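Local coordinates for ketosynthase (Streptomyces sp. MSC090213JE08, PDB 6KXD), which probably catalyses the decarboxylative condensation of an acyl chain with malonyl-ACP, elongating the chain of a highly reducing type II polyketide, at residues V385-N390 against V401-T406; I281-L285 against I316-Y320; F15-S19 against L344-A348. All coordinates share one frame; numbering follows the deposited sequence.

Contact 1. Residues V385-N390 against V401-T406; sequences VRIVQN and VLILGT
The flat carboxamide of Gln389 lies beside Val401, whose CG1 stands to one side of the amide plane, 3.8 Å from Gln389 CD. At the amide's own ends, OE1 bonds to Tyr320 OH and NE2 to Asn391 OD1, and these two bonds fix its rotation. The two segments form the open end of an antiparallel beta hairpin, strands 387-394 and 398-405, in the C-terminal half of a thiolase fold. The hairpin illustrates how one ladder can serve two helical layers. A chi1 of 169° swings Gln389 CG beside the carbonyl carbon, so that the side chain slants across to the neighbouring strand: Gln389 CG meets Val401 CG1 at 3.4 Å and Gln389 CB meets Ile403 CD1 at 3.5 Å. Further along the same face, the CG2 methyls of Ile387 and Ile403 touch at 3.7 Å, and helix 274-288 covers Gln389, Val401 and Ile403. The other face carries Val388, Asn390, Leu402 and Leu404. Here Val388 and Leu404 pack on helix 341-355, while the buried Asn390 amide is satisfied by Ser299, Asn174 and Ser342 O.

Backbone bonds pair Val388 with Leu404 and Asn390 with Leu402 in both directions; the bond from Asn390 N to Leu402 O is 2.7 Å and nearly straight. At the open end of the hairpin, a single carbonyl takes two donors from one residue. Thr406 N reaches Arg386 O in the carbonyl plane, and Thr406 OG1, held beside its own backbone N, approaches Arg386 O at 3.2 Å, tilted 18° from that plane.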
ATOM      1  N   VAL A 385     -15.364  27.977  -3.122  1.00 70.41           N
ATOM      2  CA  VAL A 385     -15.063  26.626  -2.642  1.00 64.28           C
ATOM      3  C   VAL A 385     -14.117  26.744  -1.446  1.00 54.52           C
ATOM      4  O   VAL A 385     -12.960  27.123  -1.571  1.00 58.55           O
ATOM      5  CB  VAL A 385     -14.496  25.761  -3.776  1.00 69.26           C
ATOM      6  CG1 VAL A 385     -15.413  25.745  -4.984  1.00 70.00           C
ATOM      7  CG2 VAL A 385     -13.126  26.216  -4.195  1.00 77.48           C
ATOM      8  N   ARG A 386     -14.643  26.436  -0.262  1.00 60.15           N
ATOM      9  CA  ARG A 386     -13.885  26.512   0.973  1.00 63.85           C
ATOM     10  C   ARG A 386     -13.522  25.093   1.470  1.00 55.58           C
ATOM     11  O   ARG A 386     -12.477  24.934   2.062  1.00 54.23           O
ATOM     12  CB  ARG A 386     -14.660  27.302   2.036  1.00 72.80           C
ATOM     13  CG  ARG A 386     -14.923  28.768   1.697  1.00 81.23           C
ATOM     14  CD  ARG A 386     -16.154  29.305   2.422  1.00 91.26           C
ATOM     15  NE  ARG A 386     -17.399  28.656   1.985  1.00102.09           N
ATOM     16  CZ  ARG A 386     -18.543  28.630   2.675  1.00100.50           C
ATOM     17  NH1 ARG A 386     -18.659  29.326   3.794  1.00 91.93           N
ATOM     18  NH2 ARG A 386     -19.564  27.900   2.252  1.00 93.80           N
ATOM     19  N   ILE A 387     -14.406  24.107   1.261  1.00 60.31           N
ATOM     20  CA  ILE A 387     -14.247  22.757   1.815  1.00 59.01           C
ATOM     21  C   ILE A 387     -14.676  21.758   0.742  1.00 56.61           C
ATOM     22  O   ILE A 387     -15.745  21.904   0.130  1.00 57.69           O
ATOM     23  CB  ILE A 387     -15.034  22.602   3.137  1.00 58.83           C
ATOM     24  CG1 ILE A 387     -14.624  23.675   4.157  1.00 55.83           C
ATOM     25  CG2 ILE A 387     -14.882  21.190   3.704  1.00 58.86           C
ATOM     26  CD1 ILE A 387     -15.292  23.549   5.510  1.00 53.73           C
ATOM     27  N   VAL A 388     -13.820  20.756   0.491  1.00 50.56           N
ATOM     28  CA  VAL A 388     -14.050  19.817  -0.574  1.00 47.82           C
ATOM     29  C   VAL A 388     -13.817  18.393  -0.047  1.00 47.70           C
ATOM     30  O   VAL A 388     -12.947  18.161   0.756  1.00 52.50           O
ATOM     31  CB  VAL A 388     -13.164  20.112  -1.793  1.00 51.47           C
ATOM     32  CG1 VAL A 388     -13.444  19.147  -2.928  1.00 51.26           C
ATOM     33  CG2 VAL A 388     -13.302  21.549  -2.267  1.00 55.40           C
ATOM     34  N   GLN A 389     -14.693  17.488  -0.470  1.00 50.10           N
ATOM     35  CA  GLN A 389     -14.585  16.059  -0.201  1.00 52.31           C
ATOM     36  C   GLN A 389     -14.053  15.365  -1.461  1.00 52.88           C
ATOM     37  O   GLN A 389     -14.513  15.569  -2.568  1.00 45.18           O
ATOM     38  CB  GLN A 389     -15.933  15.527   0.273  1.00 49.84           C
ATOM     39  CG  GLN A 389     -16.016  14.015   0.333  1.00 48.91           C
ATOM     40  CD  GLN A 389     -17.407  13.599   0.749  1.00 50.47           C
ATOM     41  OE1 GLN A 389     -18.027  14.228   1.598  1.00 57.33           O
ATOM     42  NE2 GLN A 389     -17.907  12.538   0.155  1.00 48.45           N
ATOM     43  N   ASN A 390     -13.020  14.550  -1.270  1.00 43.72           N
ATOM     44  CA  ASN A 390     -12.504  13.749  -2.333  1.00 45.88           C
ATOM     45  C   ASN A 390     -12.704  12.280  -1.987  1.00 47.44           C
ATOM     46  O   ASN A 390     -12.080  11.785  -1.056  1.00 44.34           O
ATOM     47  CB  ASN A 390     -11.013  14.026  -2.516  1.00 46.04           C
ATOM     48  CG  ASN A 390     -10.382  13.305  -3.684  1.00 50.79           C
ATOM     49  OD1 ASN A 390     -10.897  13.372  -4.811  1.00 46.25           O
ATOM     50  ND2 ASN A 390      -9.242  12.665  -3.432  1.00 45.85           N
ATOM     51  N   VAL A 401     -11.939   8.627   2.005  1.00 38.46           N
ATOM     52  CA  VAL A 401     -12.528   9.924   1.723  1.00 44.17           C
ATOM     53  C   VAL A 401     -11.694  10.972   2.439  1.00 40.20           C
ATOM     54  O   VAL A 401     -11.386  10.827   3.632  1.00 44.64           O
ATOM     55  CB  VAL A 401     -13.997   9.943   2.179  1.00 41.38           C
ATOM     56  CG1 VAL A 401     -14.601  11.308   1.914  1.00 46.23           C
ATOM     57  CG2 VAL A 401     -14.774   8.826   1.512  1.00 45.71           C
ATOM     58  N   LEU A 402     -11.264  11.989   1.687  1.00 39.63           N
ATOM     59  CA  LEU A 402     -10.414  13.029   2.159  1.00 41.67           C
ATOM     60  C   LEU A 402     -11.164  14.361   2.097  1.00 44.29           C
ATOM     61  O   LEU A 402     -11.854  14.607   1.111  1.00 46.55           O
ATOM     62  CB  LEU A 402      -9.191  13.055   1.250  1.00 41.54           C
ATOM     63  CG  LEU A 402      -8.212  14.209   1.428  1.00 44.05           C
ATOM     64  CD1 LEU A 402      -7.415  14.033   2.704  1.00 47.16           C
ATOM     65  CD2 LEU A 402      -7.294  14.313   0.215  1.00 46.89           C
ATOM     66  N   ILE A 403     -11.003  15.148   3.158  1.00 48.03           N
ATOM     67  CA  ILE A 403     -11.609  16.471   3.287  1.00 51.79           C
ATOM     68  C   ILE A 403     -10.481  17.483   3.405  1.00 49.59           C
ATOM     69  O   ILE A 403      -9.672  17.426   4.356  1.00 47.50           O
ATOM     70  CB  ILE A 403     -12.565  16.589   4.485  1.00 53.07           C
ATOM     71  CG1 ILE A 403     -13.579  15.448   4.615  1.00 53.39           C
ATOM     72  CG2 ILE A 403     -13.253  17.945   4.450  1.00 59.21           C
ATOM     73  CD1 ILE A 403     -14.552  15.289   3.483  1.00 58.56           C
ATOM     74  N   LEU A 404     -10.463  18.401   2.427  1.00 44.35           N
ATOM     75  CA  LEU A 404      -9.601  19.548   2.374  1.00 49.74           C
ATOM     76  C   LEU A 404     -10.427  20.822   2.602  1.00 50.71           C
ATOM     77  O   LEU A 404     -11.627  20.838   2.342  1.00 49.47           O
ATOM     78  CB  LEU A 404      -8.940  19.573   0.996  1.00 50.18           C
ATOM     79  CG  LEU A 404      -8.080  18.356   0.645  1.00 50.24           C
ATOM     80  CD1 LEU A 404      -7.503  18.492  -0.744  1.00 51.61           C
ATOM     81  CD2 LEU A 404      -6.969  18.178   1.656  1.00 50.87           C
ATOM     82  N   GLY A 405      -9.748  21.865   3.085  1.00 57.23           N
ATOM     83  CA  GLY A 405     -10.322  23.155   3.418  1.00 58.17           C
ATOM     84  C   GLY A 405      -9.399  24.296   3.041  1.00 59.03           C
ATOM     85  O   GLY A 405      -8.193  24.093   2.839  1.00 53.16           O
ATOM     86  N   THR A 406      -9.963  25.510   2.926  1.00 59.71           N
ATOM     87  CA  THR A 406      -9.136  26.693   2.665  1.00 61.01           C
ATOM     88  C   THR A 406      -8.309  26.942   3.922  1.00 60.16           C
ATOM     89  O   THR A 406      -8.823  26.762   5.015  1.00 56.32           O
ATOM     90  CB  THR A 406      -9.964  27.933   2.288  1.00 65.38           C
ATOM     91  OG1 THR A 406     -10.833  27.600   1.206  1.00 71.33           O
ATOM     92  CG2 THR A 406      -9.098  29.108   1.877  1.00 58.23           C
TER

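Contact 2. Residues I281-L285 against I316-Y320; sequences IRLAL and IVDVY
Val319 points its two methyls into helix 274-288, dividing them between Ile281 and Leu285 on one branch and Arg282 on the other. The contact is a helix-helix packing in an outer layer of the thiolase fold, and it exemplifies packing through one central branched residue: the local axes, 43° from parallel, come no nearer than 11.0 Å and side chains fill the interval. Val319 CG1, anti to the backbone N (chi1 165°), is 3.8 Å from Ile281 CG2 and 4.1 Å from Leu285 CD1. The other methyl, Val319 CG2, meets the aliphatic stem of Arg282, 3.9 Å from Arg282 CG. Arg282 arrives from the opposite direction, extended from CG to NE, and lays one face of its guanidinium over Val319 CA, which stands 3.6 Å above the plane and off toward the rim. The carboxylate of Asp318, not in contact with the guanidinium, is salt-bridged to Arg274. With an alanine here in place of Val319, both methyls go, and a gap is likely to open between helix 306-320 and the side chains of Ile281 and Leu285, with the Arg282 stem losing its support.

Deeper toward the sheet, Ile281 CD1 touches Ile316 CG1 at 4.1 Å, and Ile281 crosses Tyr320 at about a right angle, its CG2 meeting Tyr320 CE2. Ile316 O lies in plane at the edge of the Tyr320 ring. Tyr320 OH, hydrogen-bonded to Gln389 OE1 of strand 387-394, lies 3.9 Å from Leu285 CD2.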
ATOM      1  N   ILE A 281     -17.506   8.386   4.068  1.00 42.22           N
ATOM      2  CA  ILE A 281     -17.820   9.821   3.997  1.00 45.63           C
ATOM      3  C   ILE A 281     -18.083  10.324   5.420  1.00 44.52           C
ATOM      4  O   ILE A 281     -17.508  11.316   5.829  1.00 45.37           O
ATOM      5  CB  ILE A 281     -18.984  10.091   3.022  1.00 44.53           C
ATOM      6  CG1 ILE A 281     -18.617   9.684   1.601  1.00 46.38           C
ATOM      7  CG2 ILE A 281     -19.409  11.552   3.079  1.00 48.28           C
ATOM      8  CD1 ILE A 281     -19.770   9.717   0.621  1.00 43.47           C
ATOM      9  N   ARG A 282     -18.916   9.602   6.183  1.00 48.59           N
ATOM     10  CA  ARG A 282     -19.289  10.084   7.498  1.00 48.36           C
ATOM     11  C   ARG A 282     -18.062  10.150   8.400  1.00 50.00           C
ATOM     12  O   ARG A 282     -17.936  11.056   9.190  1.00 47.93           O
ATOM     13  CB  ARG A 282     -20.365   9.221   8.161  1.00 49.47           C
ATOM     14  CG  ARG A 282     -21.707   9.239   7.454  1.00 51.55           C
ATOM     15  CD  ARG A 282     -22.756   8.430   8.205  1.00 51.45           C
ATOM     16  NE  ARG A 282     -23.931   8.155   7.387  1.00 57.24           N
ATOM     17  CZ  ARG A 282     -24.974   8.959   7.286  1.00 67.04           C
ATOM     18  NH1 ARG A 282     -24.949  10.154   7.853  1.00 80.61           N
ATOM     19  NH2 ARG A 282     -26.050   8.555   6.638  1.00 59.05           N
ATOM     20  N   LEU A 283     -17.168   9.159   8.294  1.00 48.82           N
ATOM     21  CA  LEU A 283     -15.945   9.138   9.115  1.00 48.01           C
ATOM     22  C   LEU A 283     -15.052  10.340   8.805  1.00 44.42           C
ATOM     23  O   LEU A 283     -14.479  10.986   9.710  1.00 43.97           O
ATOM     24  CB  LEU A 283     -15.220   7.817   8.865  1.00 44.19           C
ATOM     25  CG  LEU A 283     -15.815   6.618   9.596  1.00 49.43           C
ATOM     26  CD1 LEU A 283     -15.267   5.313   9.032  1.00 50.00           C
ATOM     27  CD2 LEU A 283     -15.550   6.717  11.093  1.00 53.46           C
ATOM     28  N   ALA A 284     -14.967  10.662   7.518  1.00 42.06           N
ATOM     29  CA  ALA A 284     -14.187  11.736   7.042  1.00 44.08           C
ATOM     30  C   ALA A 284     -14.734  13.075   7.558  1.00 46.35           C
ATOM     31  O   ALA A 284     -13.980  13.951   8.028  1.00 48.89           O
ATOM     32  CB  ALA A 284     -14.158  11.694   5.535  1.00 42.45           C
ATOM     33  N   LEU A 285     -16.059  13.229   7.487  1.00 46.82           N
ATOM     34  CA  LEU A 285     -16.660  14.471   7.981  1.00 50.13           C
ATOM     35  C   LEU A 285     -16.402  14.596   9.489  1.00 50.05           C
ATOM     36  O   LEU A 285     -16.055  15.648   9.970  1.00 52.67           O
ATOM     37  CB  LEU A 285     -18.145  14.480   7.621  1.00 49.77           C
ATOM     38  CG  LEU A 285     -18.489  14.393   6.136  1.00 47.94           C
ATOM     39  CD1 LEU A 285     -19.987  14.257   5.943  1.00 52.95           C
ATOM     40  CD2 LEU A 285     -17.959  15.567   5.346  1.00 50.39           C
ATOM     41  N   ILE A 316     -23.766   9.013  -1.393  1.00 46.41           N
ATOM     42  CA  ILE A 316     -23.703  10.445  -1.233  1.00 46.18           C
ATOM     43  C   ILE A 316     -25.085  10.947  -0.752  1.00 47.33           C
ATOM     44  O   ILE A 316     -25.174  11.706   0.207  1.00 47.23           O
ATOM     45  CB  ILE A 316     -23.225  11.134  -2.531  1.00 49.13           C
ATOM     46  CG1 ILE A 316     -21.725  10.891  -2.743  1.00 49.29           C
ATOM     47  CG2 ILE A 316     -23.525  12.631  -2.493  1.00 48.01           C
ATOM     48  CD1 ILE A 316     -21.223  11.203  -4.138  1.00 48.44           C
ATOM     49  N   VAL A 317     -26.137  10.477  -1.409  1.00 52.77           N
ATOM     50  CA  VAL A 317     -27.499  10.894  -1.078  1.00 55.45           C
ATOM     51  C   VAL A 317     -27.867  10.366   0.319  1.00 59.45           C
ATOM     52  O   VAL A 317     -28.528  11.065   1.091  1.00 61.97           O
ATOM     53  CB  VAL A 317     -28.493  10.448  -2.170  1.00 60.39           C
ATOM     54  CG1 VAL A 317     -29.939  10.670  -1.734  1.00 65.20           C
ATOM     55  CG2 VAL A 317     -28.226  11.133  -3.498  1.00 63.18           C
ATOM     56  N   ASP A 318     -27.410   9.155   0.681  1.00 56.03           N
ATOM     57  CA  ASP A 318     -27.605   8.666   2.041  1.00 58.49           C
ATOM     58  C   ASP A 318     -27.040   9.646   3.059  1.00 57.45           C
ATOM     59  O   ASP A 318     -27.675   9.901   4.074  1.00 52.24           O
ATOM     60  CB  ASP A 318     -26.924   7.332   2.329  1.00 65.11           C
ATOM     61  CG  ASP A 318     -27.664   6.131   1.797  1.00 72.94           C
ATOM     62  OD1 ASP A 318     -28.820   6.302   1.353  1.00 70.84           O
ATOM     63  OD2 ASP A 318     -27.065   5.034   1.828  1.00 74.50           O
ATOM     64  N   VAL A 319     -25.826  10.155   2.817  1.00 48.05           N
ATOM     65  CA  VAL A 319     -25.154  10.906   3.795  1.00 48.98           C
ATOM     66  C   VAL A 319     -25.686  12.345   3.834  1.00 52.03           C
ATOM     67  O   VAL A 319     -25.728  12.963   4.883  1.00 55.49           O
ATOM     68  CB  VAL A 319     -23.633  10.902   3.546  1.00 52.82           C
ATOM     69  CG1 VAL A 319     -22.948  11.978   4.360  1.00 56.22           C
ATOM     70  CG2 VAL A 319     -23.050   9.520   3.820  1.00 55.51           C
ATOM     71  N   TYR A 320     -25.986  12.902   2.672  1.00 49.63           N
ATOM     72  CA  TYR A 320     -26.228  14.326   2.560  1.00 61.35           C
ATOM     73  C   TYR A 320     -27.722  14.632   2.535  1.00 56.56           C
ATOM     74  O   TYR A 320     -28.076  15.786   2.561  1.00 62.80           O
ATOM     75  CB  TYR A 320     -25.563  14.894   1.305  1.00 55.41           C
ATOM     76  CG  TYR A 320     -24.080  15.085   1.477  1.00 59.32           C
ATOM     77  CD1 TYR A 320     -23.578  16.280   1.968  1.00 62.35           C
ATOM     78  CD2 TYR A 320     -23.182  14.063   1.209  1.00 61.90           C
ATOM     79  CE1 TYR A 320     -22.222  16.466   2.164  1.00 66.05           C
ATOM     80  CE2 TYR A 320     -21.823  14.239   1.388  1.00 54.02           C
ATOM     81  CZ  TYR A 320     -21.341  15.440   1.871  1.00 57.00           C
ATOM     82  OH  TYR A 320     -20.010  15.655   2.062  1.00 60.52           O
TER

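Contact 3. Residues F15-S19 against L344-A348; sequences FGVIS and LGAIA
Ile347 inserts its branched side chain between Phe15 and Val17, and the side chains coming from the strand run antiparallel to that of Ile347 as they pass it. Its CG2 methyl sits over one face of the Phe15 ring in a CH-pi contact, 4.0 Å from the centroid and 24° off the ring normal. The methyl is displaced toward the CG-CD2 bond at the rim of the ring, with Phe15 CG only 3.8 Å from Ile347 CG2. The other branch of the same isoleucine runs on to the strand: Ile347 CD1 touches Val17 CG2 at 3.7 Å and comes within 3.5 Å of Gly16 O. The extended course of that branch, with CD1 anti to CA (chi2 171°), carries the terminal methyl as far as the strand backbone. One helical turn earlier, Leu344 meets the second methyl of Val17, with Val17 CG1 3.7 Å from Leu344 CD2, and Leu344 CD1 lies 4.2 Å from Ser19 CB. Val17 thus shares its two methyls between two helix residues, a worked example of strand-on-helix packing without a hydrogen bond across it.

In the next shell, the Phe15 ring also stacks with His254, and Ser19 OG is held by Gly22 O. Tyr28 of helix 24-34 packs on Val17, Ser19 and Ile347, and its hydroxyl hydrogen-bonds to Leu344 O.

In the layered thiolase fold, strand 10-19 belongs to the N-terminal half and helix 341-355 to the C-terminal half, so the contact joins the two. Ile18 points away from that helix, toward helix 77-93 on the opposite face, while strand 234-242 runs antiparallel beside strand 10-19 and lends Leu238 to both Phe15 and Ile347.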
ATOM      1  N   PHE A  15       2.374  20.773  -4.596  1.00 45.00           N
ATOM      2  CA  PHE A  15       1.727  19.831  -5.475  1.00 47.21           C
ATOM      3  C   PHE A  15       2.652  19.510  -6.630  1.00 50.03           C
ATOM      4  O   PHE A  15       3.211  20.412  -7.264  1.00 53.75           O
ATOM      5  CB  PHE A  15       0.443  20.390  -6.099  1.00 47.35           C
ATOM      6  CG  PHE A  15      -0.668  20.737  -5.139  1.00 51.16           C
ATOM      7  CD1 PHE A  15      -0.895  19.983  -4.002  1.00 51.79           C
ATOM      8  CD2 PHE A  15      -1.535  21.788  -5.413  1.00 53.07           C
ATOM      9  CE1 PHE A  15      -1.936  20.290  -3.142  1.00 55.49           C
ATOM     10  CE2 PHE A  15      -2.590  22.078  -4.567  1.00 57.64           C
ATOM     11  CZ  PHE A  15      -2.789  21.331  -3.429  1.00 56.00           C
ATOM     12  N   GLY A  16       2.802  18.223  -6.895  1.00 42.58           N
ATOM     13  CA  GLY A  16       3.479  17.759  -8.043  1.00 42.98           C
ATOM     14  C   GLY A  16       2.544  16.895  -8.855  1.00 49.24           C
ATOM     15  O   GLY A  16       1.915  16.014  -8.289  1.00 45.23           O
ATOM     16  N   VAL A  17       2.518  17.113 -10.171  1.00 45.73           N
ATOM     17  CA  VAL A  17       1.540  16.482 -11.073  1.00 46.12           C
ATOM     18  C   VAL A  17       2.211  16.084 -12.387  1.00 47.33           C
ATOM     19  O   VAL A  17       2.786  16.942 -13.076  1.00 46.39           O
ATOM     20  CB  VAL A  17       0.351  17.417 -11.377  1.00 42.90           C
ATOM     21  CG1 VAL A  17      -0.626  16.729 -12.335  1.00 46.37           C
ATOM     22  CG2 VAL A  17      -0.354  17.906 -10.131  1.00 48.17           C
ATOM     23  N   ILE A  18       2.063  14.805 -12.733  1.00 43.29           N
ATOM     24  CA  ILE A  18       2.303  14.191 -14.001  1.00 43.50           C
ATOM     25  C   ILE A  18       0.985  13.563 -14.420  1.00 51.83           C
ATOM     26  O   ILE A  18       0.599  12.575 -13.837  1.00 49.89           O
ATOM     27  CB  ILE A  18       3.356  13.075 -13.937  1.00 52.16           C
ATOM     28  CG1 ILE A  18       4.726  13.546 -13.441  1.00 55.46           C
ATOM     29  CG2 ILE A  18       3.453  12.396 -15.284  1.00 50.64           C
ATOM     30  CD1 ILE A  18       5.557  14.196 -14.507  1.00 64.04           C
ATOM     31  N   SER A  19       0.310  14.109 -15.425  1.00 45.12           N
ATOM     32  CA  SER A  19      -1.032  13.619 -15.733  1.00 44.14           C
ATOM     33  C   SER A  19      -1.266  13.692 -17.235  1.00 53.78           C
ATOM     34  O   SER A  19      -0.542  14.394 -17.961  1.00 48.78           O
ATOM     35  CB  SER A  19      -2.084  14.407 -14.980  1.00 46.42           C
ATOM     36  OG  SER A  19      -2.533  15.521 -15.734  1.00 48.47           O
ATOM     37  N   LEU A 344      -4.332  12.600  -7.669  1.00 39.06           N
ATOM     38  CA  LEU A 344      -4.666  13.617  -8.713  1.00 45.58           C
ATOM     39  C   LEU A 344      -6.007  14.276  -8.391  1.00 43.67           C
ATOM     40  O   LEU A 344      -6.103  15.479  -8.447  1.00 44.88           O
ATOM     41  CB  LEU A 344      -4.634  12.990 -10.103  1.00 43.32           C
ATOM     42  CG  LEU A 344      -3.230  12.651 -10.600  1.00 42.85           C
ATOM     43  CD1 LEU A 344      -3.252  11.793 -11.855  1.00 47.32           C
ATOM     44  CD2 LEU A 344      -2.383  13.917 -10.773  1.00 47.13           C
ATOM     45  N   GLY A 345      -6.980  13.516  -7.884  1.00 44.87           N
ATOM     46  CA  GLY A 345      -8.227  14.113  -7.359  1.00 44.07           C
ATOM     47  C   GLY A 345      -8.000  15.052  -6.197  1.00 43.70           C
ATOM     48  O   GLY A 345      -8.587  16.174  -6.126  1.00 48.22           O
ATOM     49  N   ALA A 346      -7.187  14.620  -5.222  1.00 42.31           N
ATOM     50  CA  ALA A 346      -6.861  15.457  -4.098  1.00 40.87           C
ATOM     51  C   ALA A 346      -6.265  16.794  -4.563  1.00 44.34           C
ATOM     52  O   ALA A 346      -6.552  17.836  -3.967  1.00 44.68           O
ATOM     53  CB  ALA A 346      -5.900  14.745  -3.160  1.00 40.77           C
ATOM     54  N   ILE A 347      -5.344  16.737  -5.529  1.00 43.89           N
ATOM     55  CA  ILE A 347      -4.674  17.943  -5.984  1.00 45.80           C
ATOM     56  C   ILE A 347      -5.721  18.844  -6.662  1.00 48.87           C
ATOM     57  O   ILE A 347      -5.785  20.033  -6.381  1.00 52.18           O
ATOM     58  CB  ILE A 347      -3.477  17.632  -6.884  1.00 47.12           C
ATOM     59  CG1 ILE A 347      -2.385  16.936  -6.080  1.00 44.54           C
ATOM     60  CG2 ILE A 347      -2.927  18.916  -7.523  1.00 46.06           C
ATOM     61  CD1 ILE A 347      -1.262  16.395  -6.927  1.00 43.18           C
ATOM     62  N   ALA A 348      -6.557  18.245  -7.510  1.00 49.83           N
ATOM     63  CA  ALA A 348      -7.646  18.946  -8.169  1.00 49.22           C
ATOM     64  C   ALA A 348      -8.511  19.660  -7.122  1.00 53.60           C
ATOM     65  O   ALA A 348      -8.844  20.847  -7.282  1.00 55.84           O
ATOM     66  CB  ALA A 348      -8.421  17.989  -9.022  1.00 48.18           C
TER

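From the N terminus, residues 15-19 supply the first half of contact 3, which waits 324 residues for its partner. Within that long loop, contact 2 opens at 281-285 and closes at 316-320 after 30 residues, so it is nested in contact 3 without touching it. Helix residues 344-348 then complete contact 3, tying the first strand to the C-terminal half. Contact 1 follows both in series, a hairpin with ten residues between its segments; none of the loops cross. Its strands lie between the other two contacts: Val401 and Ile403 meet Ala284 on one face, and Asn390, Leu402 and Leu404 touch residues 345-346 on the other.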